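Local coordinates for protein telomerase reverse transcriptase (Candida tropicalis MYA-3404, PDB 6ZD1) that probably extends chromosome ends as the reverse transcriptase of telomerase, adding simple sequence repeats copied from a template within its RNA component, at residues E84-I89 against D110-F115; D114-G119 against S170-I175. One frame throughout, in Å; residues are numbered along the deposited sequence.

Contact 1. Residues E84-I89 against D110-F115; sequences EVVLII and DRIVDF
In the telomerase RNA-binding domain, helices 79-93 and 104-117 lie side by side, and their segments 84-89 and 110-115 meet through a small cluster of aliphatic side chains. Val-86 and Leu-87 of the first helix meet Ile-112 of the second. The backbones come nearest at Leu-87 and Ile-112, whose CA atoms are 8.4 Å apart. No hydrogen bond or salt bridge joins the two segments.

The CG2 methyl of Ile-112 does the touching for its helix. It stands opposite the backbone N across the CA–CB bond and reaches Val-86 CG1 at 4.0 Å. The same methyl lies 4.2 Å from Leu-87 CD2. Val-86 points its CB at the other helix, and its CG1 is likewise anti to the backbone N (chi1 173°). Leu-87 leaves the flank of its helix, and its CD2 branch makes the closest approach to Ile-112. Its side chain and that of Ile-112 run past each other in opposite directions. Val-86 and Ile-112 are buried, while Leu-87 stays partly exposed.

Phe-168 of helix 158-179 also packs on Ile-112. Val-113 touches Phe-79 and Val-83, nearer the start of helix 79-93.

Arg-111 NH2 and Asp-114 OD2 form a salt bridge within helix 104-117, 3.1 Å long, with an N-H...O angle of 159°. The oxygen lies almost in the guanidinium plane, but the donor stands 42° out of the carboxylate plane.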
loop_
_atom_site.group_PDB
_atom_site.type_symbol
_atom_site.label_atom_id
_atom_site.label_comp_id
_atom_site.label_asym_id
_atom_site.label_seq_id
_atom_site.Cartn_x
_atom_site.Cartn_y
_atom_site.Cartn_z
ATOM N N GLU A 84 -10.353 -18.891 -16.792
ATOM C CA GLU A 84 -10.646 -20.132 -17.503
ATOM C C GLU A 84 -9.669 -21.234 -17.112
ATOM O O GLU A 84 -10.076 -22.378 -16.887
ATOM C CB GLU A 84 -10.616 -19.890 -19.014
ATOM C CG GLU A 84 -11.086 -21.079 -19.842
ATOM C CD GLU A 84 -11.107 -20.791 -21.333
ATOM O OE1 GLU A 84 -10.545 -19.755 -21.749
ATOM O OE2 GLU A 84 -11.689 -21.599 -22.089
ATOM N N VAL A 85 -8.378 -20.904 -17.010
ATOM C CA VAL A 85 -7.386 -21.897 -16.600
ATOM C C VAL A 85 -7.699 -22.415 -15.202
ATOM O O VAL A 85 -7.672 -23.624 -14.948
ATOM C CB VAL A 85 -5.965 -21.313 -16.679
ATOM C CG1 VAL A 85 -4.969 -22.262 -16.030
ATOM C CG2 VAL A 85 -5.579 -21.058 -18.122
ATOM N N VAL A 86 -7.973 -21.501 -14.270
ATOM C CA VAL A 86 -8.242 -21.894 -12.888
ATOM C C VAL A 86 -9.452 -22.820 -12.814
ATOM O O VAL A 86 -9.407 -23.878 -12.178
ATOM C CB VAL A 86 -8.422 -20.647 -12.004
ATOM C CG1 VAL A 86 -8.862 -21.046 -10.607
ATOM C CG2 VAL A 86 -7.123 -19.855 -11.954
ATOM N N LEU A 87 -10.551 -22.441 -13.474
ATOM C CA LEU A 87 -11.763 -23.254 -13.403
ATOM C C LEU A 87 -11.591 -24.588 -14.118
ATOM O O LEU A 87 -12.191 -25.590 -13.712
ATOM C CB LEU A 87 -12.948 -22.486 -13.987
ATOM C CG LEU A 87 -13.338 -21.209 -13.237
ATOM C CD1 LEU A 87 -14.596 -20.589 -13.831
ATOM C CD2 LEU A 87 -13.518 -21.496 -11.751
ATOM N N ILE A 88 -10.772 -24.625 -15.171
ATOM C CA ILE A 88 -10.496 -25.885 -15.851
ATOM C C ILE A 88 -9.729 -26.827 -14.932
ATOM O O ILE A 88 -10.011 -28.033 -14.882
ATOM C CB ILE A 88 -9.741 -25.622 -17.169
ATOM C CG1 ILE A 88 -10.712 -25.124 -18.246
ATOM C CG2 ILE A 88 -9.001 -26.870 -17.635
ATOM C CD1 ILE A 88 -10.048 -24.780 -19.560
ATOM N N ILE A 89 -8.755 -26.299 -14.184
ATOM C CA ILE A 89 -8.056 -27.116 -13.194
ATOM C C ILE A 89 -9.027 -27.581 -12.114
ATOM O O ILE A 89 -9.051 -28.760 -11.739
ATOM C CB ILE A 89 -6.872 -26.341 -12.589
ATOM C CG1 ILE A 89 -5.943 -25.816 -13.685
ATOM C CG2 ILE A 89 -6.085 -27.238 -11.645
ATOM C CD1 ILE A 89 -4.979 -26.830 -14.205
ATOM N N ASP A 110 -18.237 -18.572 -8.863
ATOM C CA ASP A 110 -18.335 -17.117 -8.816
ATOM C C ASP A 110 -17.499 -16.552 -7.677
ATOM O O ASP A 110 -16.869 -15.498 -7.823
ATOM C CB ASP A 110 -19.795 -16.688 -8.668
ATOM C CG ASP A 110 -20.580 -16.823 -9.959
ATOM O OD1 ASP A 110 -19.965 -17.095 -11.012
ATOM O OD2 ASP A 110 -21.816 -16.654 -9.917
ATOM N N ARG A 111 -17.459 -17.250 -6.539
ATOM C CA ARG A 111 -16.627 -16.783 -5.438
ATOM C C ARG A 111 -15.153 -16.978 -5.749
ATOM O O ARG A 111 -14.312 -16.218 -5.254
ATOM C CB ARG A 111 -16.993 -17.506 -4.141
ATOM C CG ARG A 111 -18.463 -17.426 -3.742
ATOM C CD ARG A 111 -18.858 -16.050 -3.225
ATOM N NE ARG A 111 -19.028 -15.080 -4.303
ATOM C CZ ARG A 111 -20.127 -14.969 -5.041
ATOM N NH1 ARG A 111 -21.163 -15.770 -4.818
ATOM N NH2 ARG A 111 -20.194 -14.058 -6.003
ATOM N N ILE A 112 -14.825 -17.965 -6.585
ATOM C CA ILE A 112 -13.442 -18.139 -7.018
ATOM C C ILE A 112 -13.016 -16.982 -7.912
ATOM O O ILE A 112 -11.887 -16.487 -7.808
ATOM C CB ILE A 112 -13.262 -19.491 -7.729
ATOM C CG1 ILE A 112 -13.371 -20.644 -6.734
ATOM C CG2 ILE A 112 -11.916 -19.552 -8.429
ATOM C CD1 ILE A 112 -13.169 -21.995 -7.381
ATOM N N VAL A 113 -13.901 -16.538 -8.809
ATOM C CA VAL A 113 -13.576 -15.390 -9.652
ATOM C C VAL A 113 -13.382 -14.144 -8.799
ATOM O O VAL A 113 -12.443 -13.368 -9.013
ATOM C CB VAL A 113 -14.661 -15.179 -10.722
ATOM C CG1 VAL A 113 -14.336 -13.950 -11.561
ATOM C CG2 VAL A 113 -14.779 -16.411 -11.594
ATOM N N ASP A 114 -14.249 -13.944 -7.799
ATOM C CA ASP A 114 -14.063 -12.820 -6.888
ATOM C C ASP A 114 -12.730 -12.932 -6.162
ATOM O O ASP A 114 -12.021 -11.935 -5.984
ATOM C CB ASP A 114 -15.215 -12.753 -5.883
ATOM C CG ASP A 114 -16.521 -12.295 -6.512
ATOM O OD1 ASP A 114 -16.513 -11.881 -7.694
ATOM O OD2 ASP A 114 -17.557 -12.350 -5.819
ATOM N N PHE A 115 -12.369 -14.146 -5.747
ATOM C CA PHE A 115 -11.093 -14.361 -5.077
ATOM C C PHE A 115 -9.920 -14.119 -6.019
ATOM O O PHE A 115 -8.868 -13.634 -5.586
ATOM C CB PHE A 115 -11.059 -15.777 -4.504
ATOM C CG PHE A 115 -9.960 -16.013 -3.516
ATOM C CD1 PHE A 115 -9.826 -15.205 -2.402
ATOM C CD2 PHE A 115 -9.082 -17.073 -3.682
ATOM C CE1 PHE A 115 -8.817 -15.431 -1.482
ATOM C CE2 PHE A 115 -8.073 -17.310 -2.763
ATOM C CZ PHE A 115 -7.940 -16.485 -1.662
#

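Contact 2. Residues D114-G119 against S170-I175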
loop_
_atom_site.group_PDB
_atom_site.type_symbol
_atom_site.label_atom_id
_atom_site.label_comp_id
_atom_site.label_asym_id
_atom_site.label_seq_id
_atom_site.Cartn_x
_atom_site.Cartn_y
_atom_site.Cartn_z
ATOM N N ASP A 114 -14.249 -13.944 -7.799
ATOM C CA ASP A 114 -14.063 -12.820 -6.888
ATOM C C ASP A 114 -12.730 -12.932 -6.162
ATOM O O ASP A 114 -12.021 -11.935 -5.984
ATOM C CB ASP A 114 -15.215 -12.753 -5.883
ATOM C CG ASP A 114 -16.521 -12.295 -6.512
ATOM O OD1 ASP A 114 -16.513 -11.881 -7.694
ATOM O OD2 ASP A 114 -17.557 -12.350 -5.819
ATOM N N PHE A 115 -12.369 -14.146 -5.747
ATOM C CA PHE A 115 -11.093 -14.361 -5.077
ATOM C C PHE A 115 -9.920 -14.119 -6.019
ATOM O O PHE A 115 -8.868 -13.634 -5.586
ATOM C CB PHE A 115 -11.059 -15.777 -4.504
ATOM C CG PHE A 115 -9.960 -16.013 -3.516
ATOM C CD1 PHE A 115 -9.826 -15.205 -2.402
ATOM C CD2 PHE A 115 -9.082 -17.073 -3.682
ATOM C CE1 PHE A 115 -8.817 -15.431 -1.482
ATOM C CE2 PHE A 115 -8.073 -17.310 -2.763
ATOM C CZ PHE A 115 -7.940 -16.485 -1.662
ATOM N N LEU A 116 -10.087 -14.428 -7.310
ATOM C CA LEU A 116 -9.052 -14.124 -8.291
ATOM C C LEU A 116 -8.994 -12.639 -8.628
ATOM O O LEU A 116 -7.945 -12.160 -9.070
ATOM C CB LEU A 116 -9.271 -14.936 -9.572
ATOM C CG LEU A 116 -9.187 -16.460 -9.457
ATOM C CD1 LEU A 116 -9.489 -17.134 -10.789
ATOM C CD2 LEU A 116 -7.825 -16.883 -8.941
ATOM N N ARG A 117 -10.086 -11.897 -8.428
ATOM C CA ARG A 117 -10.029 -10.456 -8.641
ATOM C C ARG A 117 -9.245 -9.750 -7.543
ATOM O O ARG A 117 -8.727 -8.651 -7.775
ATOM C CB ARG A 117 -11.441 -9.870 -8.747
ATOM C CG ARG A 117 -11.879 -9.584 -10.178
ATOM C CD ARG A 117 -13.138 -8.750 -10.218
ATOM N NE ARG A 117 -14.301 -9.534 -9.830
ATOM C CZ ARG A 117 -15.102 -10.145 -10.692
ATOM N NH1 ARG A 117 -14.867 -10.052 -11.995
ATOM N NH2 ARG A 117 -16.140 -10.843 -10.252
ATOM N N LEU A 118 -9.145 -10.356 -6.362
ATOM C CA LEU A 118 -8.253 -9.891 -5.308
ATOM C C LEU A 118 -6.886 -10.560 -5.378
ATOM O O LEU A 118 -6.124 -10.493 -4.406
ATOM C CB LEU A 118 -8.890 -10.122 -3.933
ATOM C CG LEU A 118 -10.274 -9.496 -3.733
ATOM C CD1 LEU A 118 -10.836 -9.837 -2.360
ATOM C CD2 LEU A 118 -10.229 -7.987 -3.936
ATOM N N GLY A 119 -6.575 -11.224 -6.491
ATOM C CA GLY A 119 -5.294 -11.880 -6.674
ATOM C C GLY A 119 -5.089 -13.127 -5.852
ATOM O O GLY A 119 -3.956 -13.611 -5.762
ATOM N N SER A 170 -5.642 -23.497 -0.321
ATOM C CA SER A 170 -4.672 -24.500 -0.746
ATOM C C SER A 170 -4.766 -24.804 -2.234
ATOM O O SER A 170 -3.748 -24.806 -2.928
ATOM C CB SER A 170 -4.837 -25.797 0.060
ATOM O OG SER A 170 -4.632 -25.574 1.446
ATOM N N LEU A 171 -5.970 -25.066 -2.743
ATOM C CA LEU A 171 -6.102 -25.401 -4.155
ATOM C C LEU A 171 -6.011 -24.162 -5.040
ATOM O O LEU A 171 -5.109 -24.052 -5.877
ATOM C CB LEU A 171 -7.417 -26.143 -4.399
ATOM C CG LEU A 171 -7.444 -27.582 -3.894
ATOM C CD1 LEU A 171 -8.757 -28.247 -4.248
ATOM C CD2 LEU A 171 -6.288 -28.332 -4.501
ATOM N N VAL A 172 -6.927 -23.206 -4.850
ATOM C CA VAL A 172 -6.998 -22.064 -5.758
ATOM C C VAL A 172 -5.714 -21.247 -5.696
ATOM O O VAL A 172 -5.140 -20.889 -6.731
ATOM C CB VAL A 172 -8.234 -21.202 -5.441
ATOM C CG1 VAL A 172 -8.250 -19.948 -6.313
ATOM C CG2 VAL A 172 -9.509 -22.009 -5.647
ATOM N N LYS A 173 -5.210 -20.992 -4.488
ATOM C CA LYS A 173 -4.044 -20.126 -4.350
ATOM C C LYS A 173 -2.797 -20.773 -4.941
ATOM O O LYS A 173 -2.015 -20.109 -5.631
ATOM C CB LYS A 173 -3.827 -19.768 -2.880
ATOM C CG LYS A 173 -2.596 -18.916 -2.620
ATOM C CD LYS A 173 -2.352 -18.749 -1.132
ATOM C CE LYS A 173 -3.225 -17.661 -0.548
ATOM N NZ LYS A 173 -2.780 -16.325 -1.025
ATOM N N ASN A 174 -2.594 -22.070 -4.695
ATOM C CA ASN A 174 -1.409 -22.728 -5.236
ATOM C C ASN A 174 -1.452 -22.803 -6.755
ATOM O O ASN A 174 -0.404 -22.725 -7.404
ATOM C CB ASN A 174 -1.246 -24.122 -4.638
ATOM C CG ASN A 174 -0.865 -24.076 -3.175
ATOM O OD1 ASN A 174 -0.440 -23.039 -2.670
ATOM N ND2 ASN A 174 -1.012 -25.201 -2.488
ATOM N N ILE A 175 -2.642 -22.966 -7.335
ATOM C CA ILE A 175 -2.762 -22.930 -8.789
ATOM C C ILE A 175 -2.276 -21.592 -9.325
ATOM O O ILE A 175 -1.504 -21.537 -10.292
ATOM C CB ILE A 175 -4.216 -23.212 -9.205
ATOM C CG1 ILE A 175 -4.572 -24.666 -8.897
ATOM C CG2 ILE A 175 -4.429 -22.880 -10.675
ATOM C CD1 ILE A 175 -6.053 -24.931 -8.885
#
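A Schellman motif ends helix 104-117 at Gly-119, and the last turn before it packs against helix 158-179 of the RNA-binding domain. Phe-115 and Leu-116 supply one side of the contact. Val-172 supplies the other, and all three are buried. The CA atoms of Leu-116 and Val-172, 8.6 Å apart, are the nearest pair.

Val-172 works through one methyl group. Its CG1 sits at the edge of the Phe-115 ring, near the ring plane, 4.0 Å from CD2. The valine therefore meets the rim of the ring and not a face. Phe-168, from an earlier turn of helix 158-179, makes an edge-to-face pair with the same ring. Leu-116 CD2 reaches Val-172 CG1 at 4.1 Å. Its CG is anti to the carbonyl carbon (chi1 -63°), which carries the branch round from the flank of the helix to the valine.

In the Schellman motif, Ala-120 N turns back to Phe-115 O and Gly-119 N bonds weakly to Leu-116 O. The positive phi of Gly-119 (72°) takes the chain out of the helix. Tyr-195 OH also hydrogen-bonds to Leu-116 O. Asp-114 OD1 accepts a 2.8 Å bond from Arg-117 NH2, nearly along the carboxylate C-O direction, and the two form a salt bridge.

No hydrogen bond joins the two segments. The nearby polar tie, Lys-173 NZ of helix 158-179 to Ala-120 O, is made just past the helix end. Between the segments themselves the attraction is van der Waals and hydrophobic, carried by a single valine methyl against a ring edge and a leucine branch.

Contacts 1 and 2 share helix 104-117 and lie about 7 Å apart, centre to centre, within the RNA-binding domain. Contact 1 sets this helix against 79-93, and contact 2 sets its last turn against 158-179. The two form one continuous apolar layer: Ile-89 CG2 lies 3.6 Å from Ile-175 CD1, and Val-86 CG2 lies 3.8 Å from Leu-116 CD1. Both are buried contacts, but contact 1 is wholly aliphatic and reaches nearer the surface, whereas the touching residues of contact 2 are all buried. Contact 2 adds an aromatic edge and sits where the helix ends. Asp-114, shared by 110-115 and 114-119, touches neither partner segment.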